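Local coordinates for putative fumarylacetoacetate hydrolase family protein (Yersinia pestis, PDB 3S52) that is a member of the fumarylacetoacetate hydrolase family whose own function is unassigned, and pairs with a second copy of itself, at residues A[94-102]-A[135-145]; A[47-57]-A[125-134]. One frame throughout, in Å; residues are numbered along the deposited sequence.

Contact 1: A[94-102]-A[135-145]; sequences RAIAGYGVA and GFIPVAEFGDA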
loop_
_atom_site.group_PDB
_atom_site.type_symbol
_atom_site.label_atom_id
_atom_site.label_comp_id
_atom_site.label_asym_id
_atom_site.label_seq_id
_atom_site.Cartn_x
_atom_site.Cartn_y
_atom_site.Cartn_z
ATOM N N ARG A 94 11.250 16.919 -13.708
ATOM C CA ARG A 94 11.838 17.937 -12.826
ATOM C C ARG A 94 11.751 17.557 -11.353
ATOM O O ARG A 94 12.368 18.196 -10.494
ATOM C CB ARG A 94 11.136 19.302 -13.000
ATOM C CG ARG A 94 11.061 19.830 -14.425
ATOM C CD ARG A 94 10.573 21.295 -14.468
ATOM N NE ARG A 94 9.281 21.481 -13.800
ATOM C CZ ARG A 94 8.118 21.587 -14.436
ATOM N NH1 ARG A 94 8.081 21.536 -15.763
ATOM N NH2 ARG A 94 6.990 21.748 -13.750
ATOM N N ALA A 95 10.939 16.553 -11.053
ATOM C CA ALA A 95 10.637 16.205 -9.672
ATOM C C ALA A 95 11.557 15.117 -9.103
ATOM O O ALA A 95 11.529 14.832 -7.902
ATOM C CB ALA A 95 9.165 15.772 -9.546
ATOM N N ILE A 96 12.351 14.493 -9.959
ATOM C CA ILE A 96 13.159 13.357 -9.510
ATOM C C ILE A 96 14.399 13.818 -8.726
ATOM O O ILE A 96 15.171 14.656 -9.203
ATOM C CB ILE A 96 13.506 12.426 -10.689
ATOM C CG1 ILE A 96 12.210 11.802 -11.238
ATOM C CG2 ILE A 96 14.477 11.351 -10.249
ATOM C CD1 ILE A 96 12.369 10.982 -12.510
ATOM N N ALA A 97 14.519 13.347 -7.484
ATOM C CA ALA A 97 15.640 13.716 -6.614
ATOM C C ALA A 97 16.906 12.866 -6.772
ATOM O O ALA A 97 18.015 13.369 -6.693
ATOM C CB ALA A 97 15.205 13.786 -5.156
ATOM N N GLY A 98 16.748 11.569 -6.967
ATOM C CA GLY A 98 17.912 10.706 -7.044
ATOM C C GLY A 98 17.532 9.290 -7.404
ATOM O O GLY A 98 16.348 8.957 -7.497
ATOM N N TYR A 99 18.533 8.450 -7.607
ATOM C CA TYR A 99 18.253 7.077 -7.968
ATOM C C TYR A 99 18.955 6.085 -7.048
ATOM O O TYR A 99 20.021 6.364 -6.514
ATOM C CB TYR A 99 18.675 6.834 -9.411
ATOM C CG TYR A 99 17.958 7.708 -10.412
ATOM C CD1 TYR A 99 16.681 7.392 -10.839
ATOM C CD2 TYR A 99 18.571 8.841 -10.941
ATOM C CE1 TYR A 99 16.018 8.182 -11.767
ATOM C CE2 TYR A 99 17.917 9.641 -11.865
ATOM C CZ TYR A 99 16.640 9.298 -12.278
ATOM O OH TYR A 99 15.969 10.073 -13.191
ATOM N N GLY A 100 18.366 4.905 -6.908
ATOM C CA GLY A 100 18.874 3.907 -5.994
ATOM C C GLY A 100 18.536 2.533 -6.538
ATOM O O GLY A 100 18.019 2.405 -7.647
ATOM N N VAL A 101 18.881 1.506 -5.778
ATOM C CA VAL A 101 18.569 0.154 -6.187
ATOM C C VAL A 101 17.894 -0.561 -5.029
ATOM O O VAL A 101 18.322 -0.439 -3.875
ATOM C CB VAL A 101 19.819 -0.603 -6.675
ATOM C CG1 VAL A 101 20.879 -0.674 -5.570
ATOM C CG2 VAL A 101 19.439 -2.000 -7.174
ATOM N N ALA A 102 16.813 -1.276 -5.333
ATOM C CA ALA A 102 16.086 -2.014 -4.309
ATOM C C ALA A 102 15.886 -3.473 -4.699
ATOM O O ALA A 102 16.093 -3.862 -5.853
ATOM C CB ALA A 102 14.727 -1.357 -4.042
ATOM N N GLY A 135 21.154 3.627 -0.580
ATOM C CA GLY A 135 21.153 5.072 -0.526
ATOM C C GLY A 135 20.900 5.587 -1.933
ATOM O O GLY A 135 20.993 4.831 -2.899
ATOM N N PHE A 136 20.591 6.870 -2.047
ATOM C CA PHE A 136 20.326 7.483 -3.337
ATOM C C PHE A 136 21.496 8.287 -3.893
ATOM O O PHE A 136 22.221 8.960 -3.147
ATOM C CB PHE A 136 19.045 8.328 -3.281
ATOM C CG PHE A 136 17.813 7.502 -3.092
ATOM C CD1 PHE A 136 17.167 6.939 -4.184
ATOM C CD2 PHE A 136 17.348 7.219 -1.819
ATOM C CE1 PHE A 136 16.045 6.142 -4.001
ATOM C CE2 PHE A 136 16.228 6.427 -1.633
ATOM C CZ PHE A 136 15.580 5.884 -2.736
ATOM N N ILE A 137 21.664 8.174 -5.209
ATOM C CA ILE A 137 22.653 8.912 -5.987
ATOM C C ILE A 137 22.047 10.175 -6.593
ATOM O O ILE A 137 20.956 10.127 -7.137
ATOM C CB ILE A 137 23.170 8.041 -7.129
ATOM C CG1 ILE A 137 23.793 6.759 -6.560
ATOM C CG2 ILE A 137 24.168 8.808 -7.992
ATOM C CD1 ILE A 137 23.913 5.648 -7.576
ATOM N N PRO A 138 22.759 11.317 -6.514
ATOM C CA PRO A 138 22.154 12.545 -7.043
ATOM C C PRO A 138 21.823 12.426 -8.521
ATOM O O PRO A 138 22.547 11.789 -9.288
ATOM C CB PRO A 138 23.242 13.599 -6.816
ATOM C CG PRO A 138 24.052 13.056 -5.664
ATOM C CD PRO A 138 24.071 11.569 -5.892
ATOM N N VAL A 139 20.723 13.042 -8.921
ATOM C CA VAL A 139 20.384 13.128 -10.335
ATOM C C VAL A 139 21.585 13.591 -11.176
ATOM O O VAL A 139 21.851 13.042 -12.251
ATOM C CB VAL A 139 19.211 14.079 -10.549
ATOM C CG1 VAL A 139 19.021 14.373 -12.035
ATOM C CG2 VAL A 139 17.962 13.487 -9.958
ATOM N N ALA A 140 22.313 14.588 -10.675
ATOM C CA ALA A 140 23.467 15.160 -11.387
ATOM C C ALA A 140 24.623 14.184 -11.665
ATOM O O ALA A 140 25.351 14.355 -12.636
ATOM C CB ALA A 140 23.993 16.379 -10.645
ATOM N N GLU A 141 24.829 13.200 -10.796
ATOM C CA GLU A 141 25.907 12.236 -11.003
ATOM C C GLU A 141 25.446 10.922 -11.638
ATOM O O GLU A 141 26.274 10.070 -11.970
ATOM C CB GLU A 141 26.603 11.924 -9.663
ATOM C CG GLU A 141 27.064 13.156 -8.889
ATOM C CD GLU A 141 28.138 13.960 -9.630
ATOM O OE1 GLU A 141 28.875 13.368 -10.454
ATOM O OE2 GLU A 141 28.249 15.185 -9.394
ATOM N N PHE A 142 24.137 10.743 -11.803
ATOM C CA PHE A 142 23.629 9.413 -12.158
ATOM C C PHE A 142 23.680 9.086 -13.652
ATOM O O PHE A 142 23.754 7.927 -14.034
ATOM C CB PHE A 142 22.224 9.163 -11.590
ATOM C CG PHE A 142 21.793 7.717 -11.677
ATOM C CD1 PHE A 142 20.857 7.310 -12.611
ATOM C CD2 PHE A 142 22.367 6.764 -10.854
ATOM C CE1 PHE A 142 20.463 5.980 -12.694
ATOM C CE2 PHE A 142 22.003 5.445 -10.937
ATOM C CZ PHE A 142 21.043 5.043 -11.857
ATOM N N GLY A 143 23.621 10.104 -14.495
ATOM C CA GLY A 143 23.605 9.872 -15.929
ATOM C C GLY A 143 22.207 9.547 -16.433
ATOM O O GLY A 143 21.208 9.902 -15.802
ATOM N N ASP A 144 22.136 8.842 -17.557
ATOM C CA ASP A 144 20.858 8.539 -18.171
ATOM C C ASP A 144 20.228 7.385 -17.414
ATOM O O ASP A 144 20.717 6.257 -17.445
ATOM C CB ASP A 144 21.071 8.154 -19.635
ATOM C CG ASP A 144 19.766 7.866 -20.367
ATOM O OD1 ASP A 144 18.702 7.784 -19.717
ATOM O OD2 ASP A 144 19.816 7.704 -21.608
ATOM N N ALA A 145 19.123 7.684 -16.737
ATOM C CA ALA A 145 18.402 6.730 -15.893
ATOM C C ALA A 145 17.867 5.535 -16.675
ATOM O O ALA A 145 17.835 4.414 -16.173
ATOM C CB ALA A 145 17.276 7.429 -15.148
#
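An antiparallel pairing of neighbouring strands in the mixed beta-sheet of this fumarylacetoacetate hydrolase-type fold joins Tyr99 and Ile137 as a hydrogen-bonded pair, just before segment 135-145 turns into a short, weakly bonded helical turn whose Phe142 packs on Tyr99. Tyr99 N donates to Ile137 O at 3.0 Å, in the carbonyl plane and on a lone pair, while the return bond from Ile137 N to Tyr99 O is shorter, 2.8 Å, and almost straight (178°). The next bridge, Gly98 with Pro138, is a non-hydrogen-bonded pair in which bare Gly98 CA lies 3.1 Å from Ile137 O. On the side of the sheet away from Tyr99 and Ile137, Phe136 CD1 lies obliquely beside the peptide joining Tyr99 to Gly100. Val139 CG2 sits against the carbonyl oxygens of Ile96 and Ala97, 3.1 Å from Ile96 O. The tyrosine carries most of the side-chain packing. A chi1 of -168° swings the Phe142 ring away from its own N, and one face meets Tyr99 CB, a CH-pi contact 3.6 Å from the ring centroid. The ring planes are only 30° from parallel but offset, with little of one ring above the other. Farther along the tyrosine, Ala145 CB touches the phenol end, 3.5 Å from Tyr99 CZ.

Contact 2: A[47-57]-A[125-134]; sequences FIKPETALCDI and KAFDGSCPIS. With SO4 (sulfate ion), chain E.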
loop_
_atom_site.group_PDB
_atom_site.type_symbol
_atom_site.label_atom_id
_atom_site.label_comp_id
_atom_site.label_asym_id
_atom_site.label_seq_id
_atom_site.Cartn_x
_atom_site.Cartn_y
_atom_site.Cartn_z
ATOM N N PHE A 47 1.274 -1.581 -7.822
ATOM C CA PHE A 47 0.969 -1.940 -6.444
ATOM C C PHE A 47 1.855 -1.094 -5.556
ATOM O O PHE A 47 2.710 -0.360 -6.061
ATOM C CB PHE A 47 1.177 -3.437 -6.197
ATOM C CG PHE A 47 2.592 -3.907 -6.444
ATOM C CD1 PHE A 47 3.006 -4.276 -7.714
ATOM C CD2 PHE A 47 3.496 -4.001 -5.396
ATOM C CE1 PHE A 47 4.305 -4.710 -7.940
ATOM C CE2 PHE A 47 4.806 -4.431 -5.608
ATOM C CZ PHE A 47 5.212 -4.781 -6.876
ATOM N N ILE A 48 1.675 -1.196 -4.245
ATOM C CA ILE A 48 2.336 -0.261 -3.332
ATOM C C ILE A 48 2.885 -1.015 -2.129
ATOM O O ILE A 48 2.277 -1.988 -1.698
ATOM C CB ILE A 48 1.341 0.822 -2.835
ATOM C CG1 ILE A 48 0.818 1.654 -4.010
ATOM C CG2 ILE A 48 1.993 1.740 -1.761
ATOM C CD1 ILE A 48 -0.194 2.748 -3.620
ATOM N N LYS A 49 4.030 -0.571 -1.603
ATOM C CA LYS A 49 4.556 -1.088 -0.351
ATOM C C LYS A 49 4.531 0.040 0.679
ATOM O O LYS A 49 4.745 1.208 0.337
ATOM C CB LYS A 49 5.998 -1.565 -0.506
ATOM C CG LYS A 49 6.267 -2.608 -1.593
ATOM C CD LYS A 49 7.746 -3.039 -1.518
ATOM C CE LYS A 49 8.148 -4.018 -2.608
ATOM N NZ LYS A 49 7.947 -5.454 -2.223
ATOM N N PRO A 50 4.276 -0.298 1.951
ATOM C CA PRO A 50 4.177 0.771 2.953
ATOM C C PRO A 50 5.528 1.052 3.589
ATOM O O PRO A 50 6.486 0.336 3.318
ATOM C CB PRO A 50 3.235 0.163 3.990
ATOM C CG PRO A 50 3.581 -1.315 3.946
ATOM C CD PRO A 50 3.893 -1.618 2.498
ATOM N N GLU A 51 5.592 2.053 4.458
ATOM C CA GLU A 51 6.838 2.389 5.134
ATOM C C GLU A 51 7.438 1.179 5.871
ATOM O O GLU A 51 8.659 1.014 5.933
ATOM C CB GLU A 51 6.609 3.564 6.092
ATOM C CG GLU A 51 7.705 3.744 7.139
ATOM C CD GLU A 51 7.501 2.848 8.349
ATOM O OE1 GLU A 51 6.352 2.746 8.836
ATOM O OE2 GLU A 51 8.493 2.236 8.801
ATOM N N THR A 52 6.586 0.328 6.429
ATOM C CA THR A 52 7.074 -0.848 7.143
ATOM C C THR A 52 7.800 -1.881 6.265
ATOM O O THR A 52 8.429 -2.806 6.783
ATOM C CB THR A 52 5.945 -1.550 7.909
ATOM O OG1 THR A 52 4.774 -1.621 7.083
ATOM C CG2 THR A 52 5.621 -0.781 9.189
ATOM N N ALA A 53 7.692 -1.752 4.946
ATOM C CA ALA A 53 8.412 -2.661 4.039
ATOM C C ALA A 53 9.877 -2.230 3.893
ATOM O O ALA A 53 10.766 -3.043 3.641
ATOM C CB ALA A 53 7.732 -2.684 2.678
ATOM N N LEU A 54 10.112 -0.931 4.048
ATOM C CA LEU A 54 11.408 -0.346 3.747
ATOM C C LEU A 54 12.470 -0.619 4.806
ATOM O O LEU A 54 12.197 -0.544 5.996
ATOM C CB LEU A 54 11.264 1.164 3.550
ATOM C CG LEU A 54 10.690 1.582 2.195
ATOM C CD1 LEU A 54 10.052 2.972 2.276
ATOM C CD2 LEU A 54 11.765 1.529 1.120
ATOM N N CYS A 55 13.687 -0.920 4.354
ATOM C CA CYS A 55 14.830 -1.098 5.244
ATOM C C CYS A 55 16.145 -0.848 4.508
ATOM O O CYS A 55 16.172 -0.756 3.274
ATOM C CB CYS A 55 14.818 -2.479 5.909
ATOM S SG CYS A 55 14.716 -3.858 4.762
ATOM N N ASP A 56 17.225 -0.703 5.267
ATOM C CA ASP A 56 18.532 -0.391 4.692
ATOM C C ASP A 56 19.145 -1.690 4.126
ATOM O O ASP A 56 19.475 -2.617 4.861
ATOM C CB ASP A 56 19.408 0.196 5.798
ATOM C CG ASP A 56 20.818 0.539 5.334
ATOM O OD1 ASP A 56 21.206 0.186 4.200
ATOM O OD2 ASP A 56 21.548 1.161 6.132
ATOM N N ILE A 57 19.319 -1.744 2.811
ATOM C CA ILE A 57 19.865 -2.939 2.176
ATOM C C ILE A 57 21.274 -3.275 2.677
ATOM O O ILE A 57 21.701 -4.423 2.631
ATOM C CB ILE A 57 19.834 -2.824 0.633
ATOM C CG1 ILE A 57 19.781 -4.215 -0.018
ATOM C CG2 ILE A 57 20.986 -1.956 0.108
ATOM C CD1 ILE A 57 19.235 -4.177 -1.447
ATOM N N LYS A 125 3.556 -8.959 -1.306
ATOM C CA LYS A 125 4.450 -7.855 -1.674
ATOM C C LYS A 125 4.759 -6.772 -0.639
ATOM O O LYS A 125 5.728 -6.012 -0.788
ATOM C CB LYS A 125 3.863 -7.180 -2.918
ATOM C CG LYS A 125 3.875 -8.064 -4.148
ATOM C CD LYS A 125 5.236 -7.955 -4.808
ATOM C CE LYS A 125 5.259 -8.539 -6.200
ATOM N NZ LYS A 125 6.652 -8.391 -6.749
ATOM N N ALA A 126 3.888 -6.655 0.360
ATOM C CA ALA A 126 3.929 -5.536 1.314
ATOM C C ALA A 126 4.427 -5.871 2.709
ATOM O O ALA A 126 4.430 -5.004 3.588
ATOM C CB ALA A 126 2.576 -4.828 1.385
ATOM N N PHE A 127 4.814 -7.126 2.927
ATOM C CA PHE A 127 5.138 -7.601 4.266
ATOM C C PHE A 127 6.360 -6.856 4.826
ATOM O O PHE A 127 7.124 -6.237 4.074
ATOM C CB PHE A 127 5.387 -9.119 4.256
ATOM C CG PHE A 127 6.514 -9.542 3.351
ATOM C CD1 PHE A 127 7.814 -9.628 3.829
ATOM C CD2 PHE A 127 6.269 -9.840 2.015
ATOM C CE1 PHE A 127 8.861 -10.007 2.977
ATOM C CE2 PHE A 127 7.302 -10.207 1.159
ATOM C CZ PHE A 127 8.598 -10.294 1.637
ATOM N N ASP A 128 6.532 -6.894 6.147
ATOM C CA ASP A 128 7.629 -6.165 6.783
ATOM C C ASP A 128 8.954 -6.509 6.139
ATOM O O ASP A 128 9.252 -7.682 5.931
ATOM C CB ASP A 128 7.736 -6.508 8.274
ATOM C CG ASP A 128 6.616 -5.910 9.096
ATOM O OD1 ASP A 128 5.812 -5.120 8.541
ATOM O OD2 ASP A 128 6.558 -6.220 10.311
ATOM N N GLY A 129 9.741 -5.487 5.830
ATOM C CA GLY A 129 11.067 -5.683 5.279
ATOM C C GLY A 129 11.099 -6.156 3.841
ATOM O O GLY A 129 12.147 -6.591 3.367
ATOM N N SER A 130 9.992 -6.031 3.114
ATOM C CA SER A 130 9.965 -6.561 1.737
ATOM C C SER A 130 10.608 -5.615 0.716
ATOM O O SER A 130 10.526 -5.843 -0.494
ATOM C CB SER A 130 8.541 -6.848 1.283
ATOM O OG SER A 130 7.827 -5.637 1.198
ATOM N N CYS A 131 11.179 -4.518 1.194
ATOM C CA CYS A 131 11.810 -3.564 0.289
ATOM C C CYS A 131 13.117 -3.002 0.863
ATOM O O CYS A 131 13.200 -1.835 1.234
ATOM C CB CYS A 131 10.843 -2.444 -0.090
ATOM S SG CYS A 131 11.458 -1.366 -1.431
ATOM N N PRO A 132 14.147 -3.848 0.927
ATOM C CA PRO A 132 15.524 -3.424 1.199
ATOM C C PRO A 132 15.974 -2.487 0.098
ATOM O O PRO A 132 15.836 -2.834 -1.080
ATOM C CB PRO A 132 16.326 -4.726 1.074
ATOM C CG PRO A 132 15.331 -5.820 1.170
ATOM C CD PRO A 132 14.057 -5.276 0.610
ATOM N N ILE A 133 16.535 -1.340 0.467
ATOM C CA ILE A 133 16.903 -0.341 -0.522
ATOM C C ILE A 133 18.231 0.336 -0.172
ATOM O O ILE A 133 18.585 0.461 1.010
ATOM C CB ILE A 133 15.783 0.709 -0.670
ATOM C CG1 ILE A 133 16.089 1.695 -1.796
ATOM C CG2 ILE A 133 15.570 1.449 0.624
ATOM C CD1 ILE A 133 14.823 2.391 -2.308
ATOM N N SER A 134 18.953 0.750 -1.213
ATOM C CA SER A 134 20.228 1.448 -1.085
ATOM C C SER A 134 20.036 2.932 -0.751
ATOM O O SER A 134 18.912 3.435 -0.683
ATOM C CB SER A 134 20.997 1.363 -2.418
ATOM O OG SER A 134 20.352 2.145 -3.438
HETATM S S SO4 E . 5.801 -9.082 -10.927
HETATM O O1 SO4 E . 6.637 -10.248 -10.639
HETATM O O2 SO4 E . 5.794 -8.196 -9.777
HETATM O O3 SO4 E . 6.320 -8.345 -12.082
HETATM O O4 SO4 E . 4.436 -9.563 -11.197
HETATM O O HOH W 1 4.620 -3.971 6.185
#
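Strands 54-56 and 131-133 run parallel in sense, their axes 4.6 Å apart and inclined at 36°, and the backbone bonds alternate between them: Cys131 N to Ala53 O, Cys55 N to Cys131 O, Ile133 N to Cys55 O and Ile57 N to Ile133 O. Ahead of the strands, the type II turn from Phe127 to Ser130 is tied on by Gly129 N, which donates to Thr52 O at 3.1 Å. A water bridges Thr52 OG1, Ala126 O and Asp128 OD1 beside this turn, while Asp128 OD2 binds Thr183 and Lys85 of the second subunit. Along the strands, Leu54 CD2 packs on Cys131 SG and on Ile133 CG2, 3.8 Å away, and the Ile57 side chain crosses Pro132 at about a right angle, CG1 against CB. Lys49 runs extended past Cys131 CB, then bends at its last torsion (chi4 -90°), which brings NZ to Lys125 O at 2.7 Å, in the carbonyl plane, and to Ser130 O at 3.1 Å, well above its plane. The Lys125 side chain bends at chi2 and crosses that of Phe47 at about a right angle, with CD 3.6 Å from Phe47 CE2; its NZ reaches sulfate O2 at 3.2 Å and also binds Thr106 and Glu73. Lys49 NZ and Lys125 NZ lie 5.5 Å apart; Asp104 binds the first through OD1 and the second through OD2, and this one carboxylate probably fixes where both ammonium ends lie.

In the fold
Both contacts are buried and draw on strand 131-138, which in the mixed sheet lies between strands 54-56 and 96-107: contact 2 pairs it in parallel with the first, contact 1 antiparallel with the second. They meet where Ser134 OG lies 2.8 Å from Val101 N, a probable hydrogen bond. Contact 1 sits farther from the chain centre, about 14 Å against 9 Å between centres, includes some exposed residues, and relies on aromatic and aliphatic packing beside two backbone bonds, untouched by the second subunit. Contact 2 is larger and more polar, with buried lysines, a bridging water and a sulfate, and it reaches the subunit interface, where Glu51 pairs with Arg185 of the second subunit.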